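PDB 3S9J: member of DUF4221 family from Bacteroides vulgatus, which is of unknown function but folds as a six-bladed beta-propeller of the DUF4221 family and carries bound sodium ions. Local coordinates for residues 24-29 with 328-333; 41-46 with 52-57; 13-18 with 340-345. All coordinates share one frame; numbering follows the deposited sequence.

Contact 1 (24-29 with 328-333). With NA (sodium ion), chain C; FMT (formic acid), chain K.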
loop_
_atom_site.group_PDB
_atom_site.type_symbol
_atom_site.label_atom_id
_atom_site.label_comp_id
_atom_site.label_asym_id
_atom_site.label_seq_id
_atom_site.Cartn_x
_atom_site.Cartn_y
_atom_site.Cartn_z
ATOM N N THR A 24 7.090 10.330 18.186
ATOM C CA THR A 24 6.524 9.396 17.210
ATOM C C THR A 24 5.101 9.790 16.908
ATOM O O THR A 24 4.263 9.753 17.794
ATOM C CB THR A 24 6.558 7.928 17.718
ATOM O OG1 THR A 24 7.854 7.675 18.292
ATOM C CG2 THR A 24 6.269 6.955 16.524
ATOM N N TYR A 25 4.797 10.133 15.654
ATOM C CA TYR A 25 3.420 10.454 15.287
ATOM C C TYR A 25 2.672 9.174 15.004
ATOM O O TYR A 25 3.262 8.177 14.525
ATOM C CB TYR A 25 3.394 11.362 14.064
ATOM C CG TYR A 25 2.045 11.966 13.780
ATOM C CD1 TYR A 25 1.419 12.778 14.717
ATOM C CD2 TYR A 25 1.386 11.705 12.586
ATOM C CE1 TYR A 25 0.155 13.322 14.452
ATOM C CE2 TYR A 25 0.152 12.274 12.305
ATOM C CZ TYR A 25 -0.433 13.088 13.253
ATOM O OH TYR A 25 -1.660 13.640 13.029
ATOM N N TYR A 26 1.365 9.167 15.287
ATOM C CA TYR A 26 0.608 7.890 15.244
ATOM C C TYR A 26 0.352 7.380 13.833
ATOM O O TYR A 26 0.011 6.223 13.644
ATOM C CB TYR A 26 -0.727 7.962 16.003
ATOM C CG TYR A 26 -1.780 8.812 15.303
ATOM C CD1 TYR A 26 -2.659 8.271 14.373
ATOM C CD2 TYR A 26 -1.841 10.162 15.541
ATOM C CE1 TYR A 26 -3.588 9.060 13.693
ATOM C CE2 TYR A 26 -2.793 10.959 14.882
ATOM C CZ TYR A 26 -3.654 10.385 13.974
ATOM O OH TYR A 26 -4.552 11.188 13.329
ATOM N N LEU A 27 0.481 8.255 12.847
ATOM C CA LEU A 27 0.249 7.912 11.440
ATOM C C LEU A 27 1.557 7.713 10.705
ATOM O O LEU A 27 2.441 8.571 10.768
ATOM C CB LEU A 27 -0.498 9.036 10.727
ATOM C CG LEU A 27 -0.711 8.837 9.221
ATOM C CD1 LEU A 27 -1.620 7.649 9.005
ATOM C CD2 LEU A 27 -1.309 10.095 8.607
ATOM N N SER A 28 1.651 6.587 9.990
ATOM C CA SER A 28 2.681 6.350 9.013
ATOM C C SER A 28 2.061 5.914 7.707
ATOM O O SER A 28 1.114 5.130 7.719
ATOM C CB SER A 28 3.607 5.218 9.465
ATOM O OG SER A 28 4.586 4.972 8.418
ATOM N N LYS A 29 2.613 6.404 6.594
ATOM C CA LYS A 29 2.196 5.971 5.256
ATOM C C LYS A 29 3.086 4.877 4.687
ATOM O O LYS A 29 2.863 4.442 3.561
ATOM C CB LYS A 29 2.152 7.151 4.279
ATOM C CG LYS A 29 1.076 8.181 4.661
ATOM C CD LYS A 29 0.930 9.249 3.582
ATOM C CE LYS A 29 -0.186 10.227 3.857
ATOM N NZ LYS A 29 -0.147 11.356 2.814
ATOM N N TYR A 328 -8.055 1.879 8.293
ATOM C CA TYR A 328 -7.617 0.698 7.549
ATOM C C TYR A 328 -6.440 0.967 6.625
ATOM O O TYR A 328 -5.834 0.005 6.145
ATOM C CB TYR A 328 -8.781 0.032 6.794
ATOM C CG TYR A 328 -9.489 0.908 5.792
ATOM C CD1 TYR A 328 -8.923 1.141 4.534
ATOM C CD2 TYR A 328 -10.697 1.498 6.081
ATOM C CE1 TYR A 328 -9.547 1.960 3.596
ATOM C CE2 TYR A 328 -11.360 2.298 5.128
ATOM C CZ TYR A 328 -10.788 2.529 3.902
ATOM O OH TYR A 328 -11.378 3.330 2.964
ATOM N N LYS A 329 -6.102 2.224 6.397
ATOM C CA LYS A 329 -4.891 2.571 5.685
ATOM C C LYS A 329 -3.608 2.365 6.516
ATOM O O LYS A 329 -2.502 2.613 6.017
ATOM C CB LYS A 329 -4.974 3.980 5.100
ATOM C CG LYS A 329 -6.098 4.060 4.064
ATOM C CD LYS A 329 -6.080 5.339 3.272
ATOM C CE LYS A 329 -7.227 5.384 2.292
ATOM N NZ LYS A 329 -7.271 6.652 1.470
HETATM N N MSE A 330 -3.780 1.875 7.748
HETATM C CA MSE A 330 -2.697 1.292 8.545
HETATM C C MSE A 330 -3.072 -0.135 8.939
HETATM O O MSE A 330 -3.659 -0.384 10.012
HETATM C CB MSE A 330 -2.396 2.134 9.772
HETATM C CG MSE A 330 -1.544 3.364 9.478
HETATM SE SE MSE A 330 -0.767 4.146 11.076
HETATM C CE MSE A 330 -2.411 4.767 11.938
ATOM N N SER A 331 -2.816 -1.058 8.021
ATOM C CA SER A 331 -3.112 -2.473 8.214
ATOM C C SER A 331 -1.844 -3.274 7.898
ATOM O O SER A 331 -1.030 -2.838 7.081
ATOM C CB SER A 331 -4.271 -2.931 7.307
ATOM O OG SER A 331 -5.484 -2.326 7.714
ATOM N N PHE A 332 -1.683 -4.412 8.562
ATOM C CA PHE A 332 -0.588 -5.332 8.260
ATOM C C PHE A 332 -0.933 -6.744 8.665
ATOM O O PHE A 332 -1.797 -6.983 9.521
ATOM C CB PHE A 332 0.709 -4.905 8.945
ATOM C CG PHE A 332 0.743 -5.121 10.449
ATOM C CD1 PHE A 332 0.319 -4.108 11.319
ATOM C CD2 PHE A 332 1.247 -6.292 11.006
ATOM C CE1 PHE A 332 0.357 -4.271 12.689
ATOM C CE2 PHE A 332 1.285 -6.470 12.407
ATOM C CZ PHE A 332 0.848 -5.451 13.248
ATOM N N VAL A 333 -0.276 -7.701 8.031
ATOM C CA VAL A 333 -0.450 -9.106 8.427
ATOM C C VAL A 333 0.711 -9.476 9.342
ATOM O O VAL A 333 1.878 -9.296 8.976
ATOM C CB VAL A 333 -0.448 -10.039 7.223
ATOM C CG1 VAL A 333 -0.557 -11.546 7.689
ATOM C CG2 VAL A 333 -1.596 -9.677 6.261
HETATM NA NA NA C . 3.060 11.178 19.117
HETATM C C FMT K . -7.336 9.555 12.105
HETATM O O1 FMT K . -8.476 9.482 11.561
HETATM O O2 FMT K . -6.405 10.254 11.676
HETATM O O HOH W 1 1.027 11.181 17.829
HETATM O O HOH W 2 0.076 3.287 5.968
HETATM O O HOH W 3 4.130 13.136 17.646
#
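Met330, built as selenomethionine, pushes its side chain against the backbone of Tyr26, Leu27 and Ser28, and this makes up most of the 165 Å² buried here. Much of the touching is van der Waals contact with main-chain atoms. Its CE sits 3.3 Å from Tyr26 O, while SE lies 3.6 Å from Ser28 N and also close to Leu27 CA. The chain runs out extended through chi2 and then bends at chi3 (-67°), which turns the methyl back toward Tyr26, where it reaches the edge of the ring, CE 4.3 Å from CD1.

Between the two segments, hydrogen bonding runs through a water, which gives both its protons, to Ser28 O and to Lys329 O, each 2.7 Å from the water oxygen. At the tip of its ring Tyr26 donates from OH to O2 of a bound formic acid molecule, probably from the crystallisation liquor, 2.7 Å away and in the ring plane; Lys300 and the backbone of Leu345 hold the same molecule. With an alanine in place of Tyr26, the formic acid would probably lose one of its donors and the Met330 methyl would be left facing a gap at the former ring edge.

A sodium ion binds the loop at Thr24, whose O is 2.3 Å away; two waters, Asp21 O and Asn353 OD1 complete the ligands found.

No direct hydrogen bond joins segments 24-29 and 328-333, so their mutual fit rests on the apolar side chain of Met330 and a bridging water, while ion and formic acid tie the loop to other parts of the fold.

Contact 2 (41-46 with 52-57). With NA (sodium ion), chain D.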
loop_
_atom_site.group_PDB
_atom_site.type_symbol
_atom_site.label_atom_id
_atom_site.label_comp_id
_atom_site.label_asym_id
_atom_site.label_seq_id
_atom_site.Cartn_x
_atom_site.Cartn_y
_atom_site.Cartn_z
ATOM N N TYR A 41 8.397 -7.679 13.903
ATOM C CA TYR A 41 8.453 -6.268 14.159
ATOM C C TYR A 41 7.576 -5.517 13.151
ATOM O O TYR A 41 7.225 -6.046 12.096
ATOM C CB TYR A 41 9.897 -5.765 14.026
ATOM C CG TYR A 41 10.842 -6.391 15.014
ATOM C CD1 TYR A 41 11.009 -5.855 16.269
ATOM C CD2 TYR A 41 11.584 -7.518 14.669
ATOM C CE1 TYR A 41 11.840 -6.443 17.208
ATOM C CE2 TYR A 41 12.432 -8.107 15.591
ATOM C CZ TYR A 41 12.557 -7.558 16.853
ATOM O OH TYR A 41 13.390 -8.121 17.781
ATOM N N LEU A 42 7.285 -4.264 13.481
ATOM C CA LEU A 42 6.697 -3.339 12.528
ATOM C C LEU A 42 7.704 -2.223 12.218
ATOM O O LEU A 42 8.134 -1.475 13.101
ATOM C CB LEU A 42 5.351 -2.785 13.060
ATOM C CG LEU A 42 4.487 -1.957 12.115
ATOM C CD1 LEU A 42 4.071 -2.785 10.907
ATOM C CD2 LEU A 42 3.232 -1.340 12.833
ATOM N N HIS A 43 8.068 -2.131 10.949
ATOM C CA HIS A 43 8.841 -1.024 10.404
ATOM C C HIS A 43 7.853 0.136 10.235
ATOM O O HIS A 43 6.882 0.007 9.503
ATOM C CB HIS A 43 9.388 -1.426 9.056
ATOM C CG HIS A 43 10.022 -0.312 8.271
ATOM N ND1 HIS A 43 11.385 -0.245 8.064
ATOM C CD2 HIS A 43 9.483 0.747 7.606
ATOM C CE1 HIS A 43 11.663 0.828 7.341
ATOM N NE2 HIS A 43 10.529 1.431 7.022
ATOM N N PHE A 44 8.093 1.260 10.886
ATOM C CA PHE A 44 7.129 2.352 10.881
ATOM C C PHE A 44 7.858 3.629 10.499
ATOM O O PHE A 44 8.555 4.214 11.315
ATOM C CB PHE A 44 6.509 2.438 12.267
ATOM C CG PHE A 44 5.410 3.478 12.447
ATOM C CD1 PHE A 44 5.716 4.795 12.787
ATOM C CD2 PHE A 44 4.080 3.098 12.388
ATOM C CE1 PHE A 44 4.693 5.729 13.035
ATOM C CE2 PHE A 44 3.060 4.040 12.637
ATOM C CZ PHE A 44 3.387 5.345 12.973
ATOM N N GLU A 45 7.706 4.043 9.244
ATOM C CA GLU A 45 8.340 5.262 8.789
ATOM C C GLU A 45 7.701 6.428 9.513
ATOM O O GLU A 45 6.508 6.597 9.449
ATOM C CB GLU A 45 8.209 5.461 7.297
ATOM C CG GLU A 45 8.966 6.688 6.809
ATOM C CD GLU A 45 8.835 6.852 5.315
ATOM O OE1 GLU A 45 9.184 5.894 4.599
ATOM O OE2 GLU A 45 8.396 7.921 4.867
ATOM N N ASN A 46 8.489 7.226 10.190
ATOM C CA ASN A 46 7.953 8.308 11.057
ATOM C C ASN A 46 8.409 9.637 10.469
ATOM O O ASN A 46 9.279 10.326 11.021
ATOM C CB ASN A 46 8.508 8.065 12.469
ATOM C CG ASN A 46 8.029 9.064 13.494
ATOM O OD1 ASN A 46 6.844 9.436 13.515
ATOM N ND2 ASN A 46 8.951 9.503 14.374
ATOM N N TYR A 52 11.168 12.969 11.439
ATOM C CA TYR A 52 11.953 12.430 10.313
ATOM C C TYR A 52 12.911 11.326 10.752
ATOM O O TYR A 52 14.122 11.530 10.881
ATOM C CB TYR A 52 12.703 13.571 9.644
ATOM C CG TYR A 52 13.095 13.343 8.195
ATOM C CD1 TYR A 52 12.137 13.314 7.199
ATOM C CD2 TYR A 52 14.431 13.189 7.827
ATOM C CE1 TYR A 52 12.494 13.168 5.856
ATOM C CE2 TYR A 52 14.789 13.018 6.474
ATOM C CZ TYR A 52 13.812 13.042 5.505
ATOM O OH TYR A 52 14.173 12.944 4.173
ATOM N N ASP A 53 12.347 10.147 10.978
ATOM C CA ASP A 53 13.095 8.951 11.304
ATOM C C ASP A 53 12.258 7.712 11.030
ATOM O O ASP A 53 11.156 7.800 10.498
ATOM C CB ASP A 53 13.659 8.997 12.737
ATOM C CG ASP A 53 12.589 9.075 13.838
ATOM O OD1 ASP A 53 11.459 8.580 13.658
ATOM O OD2 ASP A 53 12.926 9.663 14.921
ATOM N N ILE A 54 12.812 6.547 11.343
ATOM C CA ILE A 54 12.069 5.323 11.272
ATOM C C ILE A 54 12.037 4.715 12.667
ATOM O O ILE A 54 13.072 4.601 13.335
ATOM C CB ILE A 54 12.714 4.330 10.274
ATOM C CG1 ILE A 54 12.655 4.887 8.847
ATOM C CG2 ILE A 54 12.029 2.938 10.321
ATOM C CD1 ILE A 54 13.655 4.193 7.899
ATOM N N VAL A 55 10.849 4.303 13.092
ATOM C CA VAL A 55 10.682 3.607 14.347
ATOM C C VAL A 55 10.392 2.143 14.056
ATOM O O VAL A 55 9.596 1.816 13.171
ATOM C CB VAL A 55 9.541 4.234 15.157
ATOM C CG1 VAL A 55 9.157 3.393 16.388
ATOM C CG2 VAL A 55 9.914 5.670 15.534
ATOM N N ILE A 56 11.024 1.258 14.831
ATOM C CA ILE A 56 10.739 -0.140 14.748
ATOM C C ILE A 56 9.992 -0.542 16.009
ATOM O O ILE A 56 10.497 -0.323 17.115
ATOM C CB ILE A 56 12.051 -0.977 14.649
ATOM C CG1 ILE A 56 12.921 -0.507 13.480
ATOM C CG2 ILE A 56 11.709 -2.505 14.588
ATOM C CD1 ILE A 56 12.263 -0.576 12.091
ATOM N N PHE A 57 8.783 -1.080 15.858
ATOM C CA PHE A 57 8.000 -1.539 16.980
ATOM C C PHE A 57 8.147 -3.044 17.196
ATOM O O PHE A 57 8.085 -3.805 16.250
ATOM C CB PHE A 57 6.516 -1.254 16.796
ATOM C CG PHE A 57 6.140 0.213 16.869
ATOM C CD1 PHE A 57 6.072 0.883 18.091
ATOM C CD2 PHE A 57 5.828 0.904 15.735
ATOM C CE1 PHE A 57 5.726 2.218 18.151
ATOM C CE2 PHE A 57 5.442 2.224 15.792
ATOM C CZ PHE A 57 5.368 2.892 16.985
HETATM NA NA NA D . 15.868 12.977 11.508
HETATM O O HOH W 4 16.745 11.372 12.982
HETATM O O HOH W 5 14.501 13.941 13.218
HETATM O O HOH W 6 15.833 15.274 10.482
HETATM O O HOH W 7 17.812 14.120 12.648
#
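Asn46 and Asp53 lie side by side at the loop end of a hairpin, pointing the same way. Starting at Asn46 CB, the carbon packs 3.2 Å from Asp53 OD1. CG stands anti to the backbone N (chi1 -179°), which carries the amide out along the aspartate. At the tip, ND2 gives a proton to Asp53 OD1 at 2.8 Å, the acceptor close to the amide plane and the donor arriving on the syn side of the carboxylate but tilted out of its plane. ND2 also reaches Gln23 O, and OD1 takes Tyr25 N, so both ends of the amide are used and its flip is settled. Asp53 OD2 pairs with Arg67 in a salt bridge.

Further along the same face, Phe57 turns its edge to the face of Phe44 in a T-shaped stack, planes 81° apart, with CE2 3.6 Å from Phe44 CG; Val55 CG1 covers the centre of one Phe57 face. On the other face, Ile54 CG2 makes a CH-pi contact 3.9 Å from the centroid of the His43 ring.

Six backbone hydrogen bonds pair Leu42 with Phe57, Phe44 with Val55 and Asn46 with Asp53. Tyr52 O binds a sodium ion at 2.4 Å, with Leu70 O and four waters. Tyr52 and Asp53 both face Asn46, a classic beta bulge at the end of the antiparallel hairpin formed by the two middle strands of a four-stranded propeller blade.

Contact 3 (13-18 with 340-345). With FMT (formic acid), chain K.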
loop_
_atom_site.group_PDB
_atom_site.type_symbol
_atom_site.label_atom_id
_atom_site.label_comp_id
_atom_site.label_asym_id
_atom_site.label_seq_id
_atom_site.Cartn_x
_atom_site.Cartn_y
_atom_site.Cartn_z
ATOM N N GLU A 13 -9.853 -10.638 17.682
ATOM C CA GLU A 13 -9.303 -11.442 18.757
ATOM C C GLU A 13 -8.532 -10.795 19.919
ATOM O O GLU A 13 -8.909 -11.005 21.087
ATOM C CB GLU A 13 -8.369 -12.477 18.136
ATOM C CG GLU A 13 -7.639 -13.434 19.092
ATOM C CD GLU A 13 -8.339 -14.754 19.294
ATOM O OE1 GLU A 13 -9.445 -14.968 18.730
ATOM O OE2 GLU A 13 -7.756 -15.587 20.018
ATOM N N LYS A 14 -7.361 -10.218 19.648
ATOM C CA LYS A 14 -6.718 -9.364 20.630
ATOM C C LYS A 14 -6.368 -8.005 20.031
ATOM O O LYS A 14 -6.537 -7.795 18.834
ATOM C CB LYS A 14 -5.468 -10.059 21.193
ATOM C CG LYS A 14 -4.482 -10.643 20.154
ATOM C CD LYS A 14 -4.700 -12.143 19.846
ATOM C CE LYS A 14 -3.426 -12.833 19.285
ATOM N NZ LYS A 14 -3.499 -14.354 19.291
ATOM N N GLN A 15 -5.909 -7.092 20.882
ATOM C CA GLN A 15 -5.422 -5.797 20.446
ATOM C C GLN A 15 -3.942 -5.624 20.759
ATOM O O GLN A 15 -3.421 -6.186 21.714
ATOM C CB GLN A 15 -6.181 -4.697 21.162
ATOM C CG GLN A 15 -7.553 -4.380 20.613
ATOM C CD GLN A 15 -7.995 -2.958 20.981
ATOM O OE1 GLN A 15 -7.693 -2.461 22.075
ATOM N NE2 GLN A 15 -8.687 -2.301 20.065
ATOM N N LEU A 16 -3.289 -4.846 19.917
ATOM C CA LEU A 16 -1.922 -4.388 20.141
ATOM C C LEU A 16 -2.004 -2.909 20.378
ATOM O O LEU A 16 -2.741 -2.190 19.678
ATOM C CB LEU A 16 -1.004 -4.586 18.932
ATOM C CG LEU A 16 -0.677 -5.973 18.412
ATOM C CD1 LEU A 16 0.105 -5.790 17.101
ATOM C CD2 LEU A 16 0.085 -6.829 19.425
ATOM N N ALA A 17 -1.263 -2.424 21.369
ATOM C CA ALA A 17 -1.258 -0.990 21.670
ATOM C C ALA A 17 0.160 -0.530 21.967
ATOM O O ALA A 17 0.806 -1.053 22.882
ATOM C CB ALA A 17 -2.206 -0.634 22.831
ATOM N N PHE A 18 0.624 0.442 21.206
ATOM C CA PHE A 18 1.937 1.016 21.384
ATOM C C PHE A 18 1.837 2.458 21.913
ATOM O O PHE A 18 1.440 3.380 21.178
ATOM C CB PHE A 18 2.729 1.025 20.074
ATOM C CG PHE A 18 2.871 -0.320 19.413
ATOM C CD1 PHE A 18 3.904 -1.182 19.772
ATOM C CD2 PHE A 18 2.023 -0.692 18.376
ATOM C CE1 PHE A 18 4.045 -2.426 19.138
ATOM C CE2 PHE A 18 2.145 -1.917 17.749
ATOM C CZ PHE A 18 3.166 -2.787 18.114
ATOM N N ILE A 340 -5.611 -4.375 11.916
ATOM C CA ILE A 340 -6.190 -3.157 11.371
ATOM C C ILE A 340 -6.181 -2.129 12.467
ATOM O O ILE A 340 -6.691 -2.375 13.586
ATOM C CB ILE A 340 -7.628 -3.372 10.837
ATOM C CG1 ILE A 340 -7.680 -4.560 9.871
ATOM C CG2 ILE A 340 -8.206 -2.075 10.175
ATOM C CD1 ILE A 340 -9.090 -4.847 9.311
ATOM N N SER A 341 -5.628 -0.953 12.161
ATOM C CA SER A 341 -5.534 0.094 13.176
ATOM C C SER A 341 -6.885 0.603 13.586
ATOM O O SER A 341 -7.833 0.686 12.751
ATOM C CB SER A 341 -4.696 1.272 12.668
ATOM O OG SER A 341 -4.680 2.359 13.575
ATOM N N GLU A 342 -6.973 1.004 14.859
ATOM C CA GLU A 342 -8.163 1.704 15.395
ATOM C C GLU A 342 -7.932 3.203 15.580
ATOM O O GLU A 342 -8.683 3.860 16.295
ATOM C CB GLU A 342 -8.642 1.036 16.700
ATOM C CG GLU A 342 -9.317 -0.310 16.418
ATOM C CD GLU A 342 -10.324 -0.770 17.471
ATOM O OE1 GLU A 342 -10.827 0.057 18.271
ATOM O OE2 GLU A 342 -10.617 -1.988 17.480
ATOM N N ASN A 343 -6.894 3.756 14.957
ATOM C CA ASN A 343 -6.581 5.182 15.085
ATOM C C ASN A 343 -7.406 6.038 14.099
ATOM O O ASN A 343 -6.866 6.825 13.350
ATOM C CB ASN A 343 -5.104 5.437 14.893
ATOM C CG ASN A 343 -4.307 4.958 16.066
ATOM O OD1 ASN A 343 -4.073 3.767 16.180
ATOM N ND2 ASN A 343 -3.917 5.872 16.956
ATOM N N ASN A 344 -8.717 5.831 14.144
ATOM C CA ASN A 344 -9.716 6.679 13.460
ATOM C C ASN A 344 -10.127 7.760 14.454
ATOM O O ASN A 344 -10.511 7.455 15.584
ATOM C CB ASN A 344 -10.895 5.790 13.085
ATOM C CG ASN A 344 -11.959 6.507 12.263
ATOM O OD1 ASN A 344 -12.442 7.559 12.688
ATOM N ND2 ASN A 344 -12.331 5.931 11.112
ATOM N N LEU A 345 -10.016 9.023 14.025
ATOM C CA LEU A 345 -10.306 10.176 14.866
ATOM C C LEU A 345 -11.709 10.120 15.500
ATOM O O LEU A 345 -11.943 10.706 16.561
ATOM C CB LEU A 345 -10.143 11.440 14.004
ATOM C CG LEU A 345 -10.174 12.807 14.672
ATOM C CD1 LEU A 345 -9.079 12.903 15.698
ATOM C CD2 LEU A 345 -10.025 13.899 13.621
HETATM C C FMT K . -7.336 9.555 12.105
HETATM O O1 FMT K . -8.476 9.482 11.561
HETATM O O2 FMT K . -6.405 10.254 11.676
#
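In the propeller blade that combines both ends of the chain, Gln15 of strand 8-19 reaches toward Glu342, just past the end of strand 337-341. The two side chains meet at about a right angle at the surface, burying only 62 Å², with Gln15 NE2 3.2 Å from Glu342 OE2. The amide and carboxylate planes are turned 71° apart. Glu342 has CG anti to its carbonyl carbon (chi1 -73°) and continues extended, which sends the carboxylate across toward Gln15. Both also bond to OG1 of Thr358, on strand 354-364: Gln15 through NE2 and Glu342 through OE2. Glu342 OE1 takes Asn347 ND2.

Strand 354-364 runs between the two backbones and explains their distance. Strand 8-19 pairs with 354-364, which pairs in turn with 337-341, so an N-terminal strand completes a blade otherwise built from the C-terminal part: the "velcro" closure familiar in beta-propellers.

Beyond Ser341 the chain leaves the sheet through an ST turn, in which Asn343 N donates to Ser341 OG at 3.0 Å. Asn343 is also the centre of an inverse gamma turn, closed by a weak bond from Asn344 N to Glu342 O (2.9 Å). Its side-chain amide is held by the backbone of Lys354 and Val356. Two residues on from Asn343, Leu345 N donates to O1 of a bound formic acid molecule at 2.9 Å, with an angle of 158° at the hydrogen.

How the contacts relate
Contact 1 sits between the other two, its centre 10 Å from each. The loop 24-29 leads from the strand that closes the propeller in contact 3 to the blade of contact 2, and Ser28 OG probably hydrogen-bonds Glu45 O at 2.7 Å. Toward contact 3, Met330 O and Ser341 N, 3.0 Å apart, probably join contacts 1 and 3 within one sheet, and the same formic acid molecule touches both. Contacts 2 and 3 lie 16 Å apart between centres, yet Phe57 CD1 packs 3.4 Å from Phe18 CD1 across the blade interface. Separate sodium ions mark contacts 1 and 2; the function, and so any active site, is not established.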